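ECXA (Escherichia coli, PDB 4L63) binds a zinc ion and is probably a metallopeptidase of the metzincin type. Local coordinates at residues 10-15 and 166-171; 158-163 and 197-202. All blocks are in the same frame, centred on the assembly; numbering follows the deposited sequence.

Both contacts hold a ligand of the same zinc ion, and their centres lie about 9 Å apart, contact 2 being close to the centre of the chain. Along the sequence their segments alternate: 10-15, 158-163, 166-171, then 197-202. Helix 146-165 carries His160 in contact 2; as it ends, the chain runs into the loop 166-171 of contact 1, which brings His170 to the metal. The two contacts also touch directly, since Asn171 OD1 accepts from Asn201 N and Leu168 N reaches back to Gly163 O. The zinc site is thus built where the central helix, the loop after it and the methionine-bearing turn at Met199 converge, backed by strand 12-16.

Contact 1: residues 10-15 and 166-171; sequences KKVIGY and LGLLHN. With ZN (zinc ion), chain G.
Ile13 O takes the backbone N-H of Leu169 at 2.7 Å, and two residues along, Tyr15 N donates to Gly167 O at 2.9 Å. Strand 12-16 and the loop 166-171 therefore run roughly antiparallel around a single bridge, Gly14 with Leu168. The first bond is nearly straight at the hydrogen (173°), the second bent. A water fills in beside the first bond, accepting from Ile13 N and donating to Leu169 O.

The side chain of Ile13 covers the middle of the loop. Its CB lies 3.4 Å from His170 O; CG1, beside the backbone N, comes to 3.2 Å of that same oxygen and also meets Asn171 O, which CD1 approaches more loosely. The other branch, CG2, is anti to the backbone N and turns to Leu169, touching CB at 4.1 Å and CD1 at a like distance. The two side chains cross at about a right angle. Leu169 then spreads its methyls: CD1 rests near Gly14 O, while CD2 meets CD1 of the Tyr15 ring at 3.9 Å. Val12 CG1 packs on Leu168 CD2 at 3.8 Å. Gly167, with positive phi, closes the preceding helix in a Schellman motif; the strand takes up its carbonyl through Tyr15 N.

His170 points its CB away from the strand and binds zinc through NE2 at 2.1 Å, its ND1 bonded to Glu173.

Strand 12-16 pairs with strand 181-186 through Val12 and Gly14, so the loop lies against its other edge. Helix 228-239 touches Val12 and Leu168, and Phe178 of strand 177-178 packs on Tyr15 and Leu169.

Contact 2: residues 158-163 and 197-202; sequences IKHEIG and SIMLNG. With ZN (zinc ion), chain G.
Residues 158-163 are a stretch of helix, and the type I turn from Ser197 to Leu200 comes up beside it, with the CA atoms of His160 and Met199 5.8 Å apart. The link across is His160 ND1 to Ile198 O, 2.8 Å long and almost straight at 175°. The oxygen lies in the ring plane of the histidine, and the donor lies in the carbonyl plane of Ile198. With CG anti to the backbone N (chi1 176°), the ring swings out to the turn. The bond fixes its rotation while NE2, across the ring, binds zinc at 2.1 Å; the carbonyl would be expected to make the imidazole a stronger donor to the metal.

Met199 lies against one face of that ring. Bent at chi2 and chi3, its chain brings CE over this face, 4.1 Å from the ring centroid, in a CH-pi contact offset toward the rim; CE also abuts His160 O. SD reaches the helix backbone, 3.8 Å from Gly163 CA, where the lack of a side chain makes room for it. Ile198 CD1 touches Lys159 CB at 3.7 Å. Inside the turn, Ser197 OG accepts from Met199 N, forming an ST turn.

Glu161 OE2 takes a hydrogen bond of 2.7 Å from the water that sits 2.5 Å from the zinc, and its OE1 is bonded to Thr106. His164 and His170 complete the protein ligands. The extended motif HExxHxxGxxH, met here by His160, Glu161, His164, Gly167 and His170, together with a Met-turn packed against the first of its histidines, is the hallmark of the metzincins.

Contact 1: residues 10-15 and 166-171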
ATOM      1  N   LYS A  10       8.402 -11.077  -4.702  1.00 31.24           N
ATOM      2  CA  LYS A  10       8.709  -9.649  -4.813  1.00 31.75           C
ATOM      3  C   LYS A  10       9.403  -9.131  -3.561  1.00 31.48           C
ATOM      4  O   LYS A  10       9.675  -7.935  -3.452  1.00 32.93           O
ATOM      5  CB  LYS A  10       7.438  -8.823  -5.034  1.00 31.36           C
ATOM      6  CG  LYS A  10       6.569  -9.270  -6.168  1.00 46.07           C
ATOM      7  CD  LYS A  10       5.444  -8.271  -6.416  1.00 39.65           C
ATOM      8  CE  LYS A  10       4.397  -8.226  -5.286  1.00 34.75           C
ATOM      9  NZ  LYS A  10       3.259  -7.306  -5.705  1.00 32.34           N
ATOM     10  N   LYS A  11       9.634 -10.026  -2.605  1.00 30.90           N
ATOM     11  CA  LYS A  11      10.233  -9.663  -1.321  1.00 30.84           C
ATOM     12  C   LYS A  11      11.730  -9.543  -1.486  1.00 32.26           C
ATOM     13  O   LYS A  11      12.354 -10.434  -2.052  1.00 32.94           O
ATOM     14  CB  LYS A  11       9.904 -10.718  -0.254  1.00 30.03           C
ATOM     15  CG  LYS A  11      10.479 -10.423   1.119  1.00 30.24           C
ATOM     16  CD  LYS A  11      10.227 -11.608   2.061  1.00 39.28           C
ATOM     17  CE  LYS A  11       8.782 -11.642   2.527  1.00 44.64           C
ATOM     18  NZ  LYS A  11       8.494 -12.848   3.353  1.00 52.80           N
ATOM     19  N   VAL A  12      12.301  -8.458  -0.974  1.00 32.91           N
ATOM     20  CA  VAL A  12      13.715  -8.173  -1.150  1.00 34.55           C
ATOM     21  C   VAL A  12      14.366  -8.063   0.217  1.00 34.96           C
ATOM     22  O   VAL A  12      13.854  -7.367   1.095  1.00 34.47           O
ATOM     23  CB  VAL A  12      13.931  -6.864  -1.945  1.00 35.59           C
ATOM     24  CG1 VAL A  12      15.427  -6.511  -2.034  1.00 37.54           C
ATOM     25  CG2 VAL A  12      13.308  -6.996  -3.325  1.00 35.54           C
ATOM     26  N   ILE A  13      15.487  -8.756   0.386  1.00 36.08           N
ATOM     27  CA  ILE A  13      16.163  -8.836   1.668  1.00 36.81           C
ATOM     28  C   ILE A  13      17.543  -8.204   1.568  1.00 38.92           C
ATOM     29  O   ILE A  13      18.313  -8.541   0.672  1.00 40.00           O
ATOM     30  CB  ILE A  13      16.308 -10.292   2.142  1.00 36.69           C
ATOM     31  CG1 ILE A  13      14.941 -10.997   2.156  1.00 34.82           C
ATOM     32  CG2 ILE A  13      17.017 -10.362   3.496  1.00 37.78           C
ATOM     33  CD1 ILE A  13      13.913 -10.334   3.057  1.00 33.70           C
ATOM     34  N   GLY A  14      17.842  -7.290   2.486  1.00 39.70           N
ATOM     35  CA  GLY A  14      19.117  -6.591   2.486  1.00 41.95           C
ATOM     36  C   GLY A  14      19.984  -7.083   3.629  1.00 44.20           C
ATOM     37  O   GLY A  14      19.476  -7.661   4.591  1.00 42.49           O
ATOM     38  N   TYR A  15      21.287  -6.867   3.541  1.00 45.63           N
ATOM     39  CA  TYR A  15      22.237  -7.342   4.535  1.00 47.43           C
ATOM     40  C   TYR A  15      22.405  -6.359   5.665  1.00 48.55           C
ATOM     41  O   TYR A  15      22.891  -5.291   5.450  1.00 49.92           O
ATOM     42  CB  TYR A  15      23.573  -7.544   3.839  1.00 49.77           C
ATOM     43  CG  TYR A  15      24.475  -8.598   4.434  1.00 51.42           C
ATOM     44  CD1 TYR A  15      25.318  -9.326   3.648  1.00 52.36           C
ATOM     45  CD2 TYR A  15      24.476  -8.839   5.771  1.00 57.31           C
ATOM     46  CE1 TYR A  15      26.135 -10.281   4.181  1.00 54.11           C
ATOM     47  CE2 TYR A  15      25.292  -9.791   6.313  1.00 59.20           C
ATOM     48  CZ  TYR A  15      26.119 -10.501   5.513  1.00 54.91           C
ATOM     49  OH  TYR A  15      26.933 -11.444   6.076  1.00 56.94           O
ATOM     50  N   LEU A 166      25.841  -5.629  -4.173  1.00 51.55           N
ATOM     51  CA  LEU A 166      25.136  -4.413  -3.788  1.00 54.02           C
ATOM     52  C   LEU A 166      24.374  -4.538  -2.472  1.00 53.91           C
ATOM     53  O   LEU A 166      23.586  -3.661  -2.133  1.00 53.93           O
ATOM     54  CB  LEU A 166      24.167  -3.996  -4.901  1.00 49.85           C
ATOM     55  CG  LEU A 166      24.827  -3.652  -6.240  1.00 54.95           C
ATOM     56  CD1 LEU A 166      23.792  -3.378  -7.317  1.00 51.82           C
ATOM     57  CD2 LEU A 166      25.786  -2.472  -6.080  1.00 55.41           C
ATOM     58  N   GLY A 167      24.590  -5.628  -1.737  1.00 47.20           N
ATOM     59  CA  GLY A 167      24.058  -5.733  -0.390  1.00 45.43           C
ATOM     60  C   GLY A 167      22.734  -6.470  -0.263  1.00 44.36           C
ATOM     61  O   GLY A 167      22.120  -6.478   0.814  1.00 41.13           O
ATOM     62  N   LEU A 168      22.282  -7.090  -1.348  1.00 42.03           N
ATOM     63  CA  LEU A 168      21.045  -7.867  -1.280  1.00 39.72           C
ATOM     64  C   LEU A 168      21.324  -9.337  -0.983  1.00 39.83           C
ATOM     65  O   LEU A 168      22.392  -9.867  -1.310  1.00 41.74           O
ATOM     66  CB  LEU A 168      20.253  -7.744  -2.581  1.00 39.60           C
ATOM     67  CG  LEU A 168      19.836  -6.317  -2.936  1.00 40.10           C
ATOM     68  CD1 LEU A 168      18.943  -6.312  -4.167  1.00 38.74           C
ATOM     69  CD2 LEU A 168      19.143  -5.643  -1.757  1.00 38.11           C
ATOM     70  N   LEU A 169      20.355  -9.984  -0.348  1.00 38.05           N
ATOM     71  CA  LEU A 169      20.422 -11.416  -0.094  1.00 38.19           C
ATOM     72  C   LEU A 169      19.312 -12.077  -0.906  1.00 38.91           C
ATOM     73  O   LEU A 169      18.836 -11.493  -1.882  1.00 36.83           O
ATOM     74  CB  LEU A 169      20.296 -11.703   1.404  1.00 37.64           C
ATOM     75  CG  LEU A 169      21.423 -11.071   2.241  1.00 42.33           C
ATOM     76  CD1 LEU A 169      21.085 -11.090   3.720  1.00 40.82           C
ATOM     77  CD2 LEU A 169      22.761 -11.771   1.997  1.00 47.15           C
ATOM     78  N   HIS A 170      18.895 -13.280  -0.522  1.00 36.81           N
ATOM     79  CA  HIS A 170      17.814 -13.952  -1.246  1.00 36.12           C
ATOM     80  C   HIS A 170      16.450 -13.615  -0.678  1.00 34.20           C
ATOM     81  O   HIS A 170      16.333 -13.292   0.501  1.00 33.59           O
ATOM     82  CB  HIS A 170      18.001 -15.465  -1.215  1.00 37.19           C
ATOM     83  CG  HIS A 170      19.244 -15.925  -1.905  1.00 39.37           C
ATOM     84  ND1 HIS A 170      20.059 -16.904  -1.385  1.00 40.84           N
ATOM     85  CD2 HIS A 170      19.809 -15.538  -3.072  1.00 40.61           C
ATOM     86  CE1 HIS A 170      21.082 -17.099  -2.201  1.00 42.88           C
ATOM     87  NE2 HIS A 170      20.949 -16.286  -3.233  1.00 42.81           N
ATOM     88  N   ASN A 171      15.424 -13.743  -1.516  1.00 33.64           N
ATOM     89  CA  ASN A 171      14.052 -13.372  -1.139  1.00 32.08           C
ATOM     90  C   ASN A 171      13.575 -14.012   0.158  1.00 31.60           C
ATOM     91  O   ASN A 171      12.808 -13.401   0.906  1.00 31.70           O
ATOM     92  CB  ASN A 171      13.081 -13.717  -2.279  1.00 32.11           C
ATOM     93  CG  ASN A 171      12.824 -15.215  -2.416  1.00 33.00           C
ATOM     94  OD1 ASN A 171      13.748 -15.998  -2.624  1.00 34.37           O
ATOM     95  ND2 ASN A 171      11.546 -15.610  -2.359  1.00 32.53           N
TER
HETATM   96 ZN    ZN G 301      22.494 -15.868  -4.566  1.00 56.60          ZN
HETATM   97  O   HOH W   1      16.408 -10.150  -1.884  1.00 40.85           O
HETATM   98  O   HOH W   2      24.598 -16.940  -5.360  1.00 50.71           O

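Contact 2: residues 158-163 and 197-202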
ATOM      1  N   ILE A 158      25.341 -13.565 -13.406  1.00 62.93           N
ATOM      2  CA  ILE A 158      26.142 -12.379 -13.122  1.00 63.41           C
ATOM      3  C   ILE A 158      25.295 -11.257 -12.509  1.00 60.71           C
ATOM      4  O   ILE A 158      25.674 -10.691 -11.491  1.00 59.29           O
ATOM      5  CB  ILE A 158      26.857 -11.871 -14.393  1.00 67.38           C
ATOM      6  CG1 ILE A 158      27.925 -12.880 -14.818  1.00 70.90           C
ATOM      7  CG2 ILE A 158      27.482 -10.514 -14.147  1.00 68.21           C
ATOM      8  CD1 ILE A 158      28.852 -12.396 -15.918  1.00 75.36           C
ATOM      9  N   LYS A 159      24.147 -10.954 -13.111  1.00 59.09           N
ATOM     10  CA  LYS A 159      23.224  -9.960 -12.554  1.00 59.92           C
ATOM     11  C   LYS A 159      22.797 -10.299 -11.125  1.00 58.36           C
ATOM     12  O   LYS A 159      22.744  -9.424 -10.258  1.00 51.53           O
ATOM     13  CB  LYS A 159      21.988  -9.820 -13.442  1.00 56.86           C
ATOM     14  CG  LYS A 159      22.285  -9.229 -14.804  1.00 62.83           C
ATOM     15  CD  LYS A 159      21.095  -9.349 -15.724  1.00 68.69           C
ATOM     16  CE  LYS A 159      21.513  -9.125 -17.161  1.00 79.15           C
ATOM     17  NZ  LYS A 159      20.339  -8.842 -18.018  1.00 85.56           N
ATOM     18  N   HIS A 160      22.499 -11.574 -10.893  1.00 52.25           N
ATOM     19  CA  HIS A 160      22.155 -12.066  -9.560  1.00 51.69           C
ATOM     20  C   HIS A 160      23.306 -11.827  -8.574  1.00 50.96           C
ATOM     21  O   HIS A 160      23.091 -11.329  -7.472  1.00 48.43           O
ATOM     22  CB  HIS A 160      21.791 -13.553  -9.632  1.00 49.71           C
ATOM     23  CG  HIS A 160      21.522 -14.191  -8.304  1.00 51.75           C
ATOM     24  ND1 HIS A 160      20.268 -14.229  -7.731  1.00 45.08           N
ATOM     25  CD2 HIS A 160      22.351 -14.830  -7.443  1.00 48.27           C
ATOM     26  CE1 HIS A 160      20.339 -14.863  -6.571  1.00 45.62           C
ATOM     27  NE2 HIS A 160      21.592 -15.237  -6.375  1.00 46.03           N
ATOM     28  N   GLU A 161      24.528 -12.156  -8.982  1.00 53.25           N
ATOM     29  CA  GLU A 161      25.685 -11.960  -8.112  1.00 56.95           C
ATOM     30  C   GLU A 161      25.960 -10.468  -7.851  1.00 54.45           C
ATOM     31  O   GLU A 161      26.386 -10.104  -6.751  1.00 54.02           O
ATOM     32  CB  GLU A 161      26.924 -12.645  -8.702  1.00 59.56           C
ATOM     33  CG  GLU A 161      26.830 -14.177  -8.767  1.00 66.32           C
ATOM     34  CD  GLU A 161      26.332 -14.817  -7.473  1.00 67.26           C
ATOM     35  OE1 GLU A 161      26.853 -14.479  -6.390  1.00 62.28           O
ATOM     36  OE2 GLU A 161      25.423 -15.673  -7.541  1.00 72.46           O
ATOM     37  N   ILE A 162      25.710  -9.617  -8.847  1.00 55.30           N
ATOM     38  CA  ILE A 162      25.769  -8.160  -8.662  1.00 55.41           C
ATOM     39  C   ILE A 162      24.831  -7.705  -7.537  1.00 53.69           C
ATOM     40  O   ILE A 162      25.164  -6.822  -6.744  1.00 52.13           O
ATOM     41  CB  ILE A 162      25.368  -7.381  -9.944  1.00 56.61           C
ATOM     42  CG1 ILE A 162      26.176  -7.822 -11.165  1.00 68.54           C
ATOM     43  CG2 ILE A 162      25.534  -5.884  -9.727  1.00 59.71           C
ATOM     44  CD1 ILE A 162      27.615  -7.444 -11.130  1.00 65.26           C
ATOM     45  N   GLY A 163      23.646  -8.300  -7.487  1.00 49.55           N
ATOM     46  CA  GLY A 163      22.707  -8.024  -6.410  1.00 46.60           C
ATOM     47  C   GLY A 163      23.364  -8.221  -5.052  1.00 46.69           C
ATOM     48  O   GLY A 163      23.202  -7.396  -4.149  1.00 45.49           O
ATOM     49  N   SER A 197      11.644 -11.076  -8.393  1.00 35.33           N
ATOM     50  CA  SER A 197      12.992 -10.600  -8.106  1.00 38.95           C
ATOM     51  C   SER A 197      14.026 -11.509  -8.763  1.00 37.83           C
ATOM     52  O   SER A 197      13.829 -12.715  -8.864  1.00 38.30           O
ATOM     53  CB  SER A 197      13.229 -10.540  -6.595  1.00 35.79           C
ATOM     54  OG  SER A 197      14.565 -10.174  -6.291  1.00 35.62           O
ATOM     55  N   ILE A 198      15.125 -10.920  -9.214  1.00 39.30           N
ATOM     56  CA  ILE A 198      16.222 -11.697  -9.758  1.00 41.48           C
ATOM     57  C   ILE A 198      17.074 -12.245  -8.606  1.00 41.09           C
ATOM     58  O   ILE A 198      18.025 -13.001  -8.819  1.00 42.84           O
ATOM     59  CB  ILE A 198      17.066 -10.846 -10.735  1.00 43.68           C
ATOM     60  CG1 ILE A 198      17.949 -11.744 -11.614  1.00 47.33           C
ATOM     61  CG2 ILE A 198      17.834  -9.762  -9.979  1.00 43.36           C
ATOM     62  CD1 ILE A 198      18.522 -11.047 -12.833  1.00 54.70           C
ATOM     63  N   MET A 199      16.706 -11.881  -7.376  1.00 39.02           N
ATOM     64  CA  MET A 199      17.390 -12.404  -6.189  1.00 38.70           C
ATOM     65  C   MET A 199      16.610 -13.535  -5.524  1.00 37.64           C
ATOM     66  O   MET A 199      16.827 -13.828  -4.344  1.00 36.97           O
ATOM     67  CB  MET A 199      17.636 -11.293  -5.170  1.00 37.67           C
ATOM     68  CG  MET A 199      18.366 -10.094  -5.739  1.00 39.35           C
ATOM     69  SD  MET A 199      19.946 -10.580  -6.476  1.00 42.00           S
ATOM     70  CE  MET A 199      20.841 -11.206  -5.039  1.00 42.01           C
ATOM     71  N   LEU A 200      15.692 -14.145  -6.267  1.00 37.76           N
ATOM     72  CA  LEU A 200      15.049 -15.378  -5.818  1.00 37.50           C
ATOM     73  C   LEU A 200      16.115 -16.382  -5.399  1.00 41.77           C
ATOM     74  O   LEU A 200      17.167 -16.476  -6.031  1.00 40.66           O
ATOM     75  CB  LEU A 200      14.178 -15.980  -6.919  1.00 38.37           C
ATOM     76  CG  LEU A 200      12.888 -15.239  -7.263  1.00 37.20           C
ATOM     77  CD1 LEU A 200      12.113 -16.014  -8.326  1.00 38.58           C
ATOM     78  CD2 LEU A 200      12.042 -14.999  -6.020  1.00 37.10           C
ATOM     79  N   ASN A 201      15.855 -17.109  -4.318  1.00 38.27           N
ATOM     80  CA  ASN A 201      16.762 -18.158  -3.883  1.00 39.77           C
ATOM     81  C   ASN A 201      16.745 -19.292  -4.906  1.00 41.79           C
ATOM     82  O   ASN A 201      15.704 -19.911  -5.144  1.00 41.76           O
ATOM     83  CB  ASN A 201      16.370 -18.661  -2.490  1.00 44.43           C
ATOM     84  CG  ASN A 201      17.465 -19.469  -1.829  1.00 43.67           C
ATOM     85  OD1 ASN A 201      18.179 -20.222  -2.491  1.00 42.41           O
ATOM     86  ND2 ASN A 201      17.596 -19.328  -0.513  1.00 39.74           N
ATOM     87  N   GLY A 202      17.899 -19.553  -5.517  1.00 43.85           N
ATOM     88  CA  GLY A 202      17.997 -20.518  -6.599  1.00 46.21           C
ATOM     89  C   GLY A 202      17.832 -21.952  -6.139  1.00 49.13           C
ATOM     90  O   GLY A 202      17.630 -22.859  -6.951  1.00 49.34           O
TER
HETATM   91 ZN    ZN G 301      22.494 -15.868  -4.566  1.00 56.60          ZN
HETATM   92  O   HOH W   2      24.598 -16.940  -5.360  1.00 50.71           O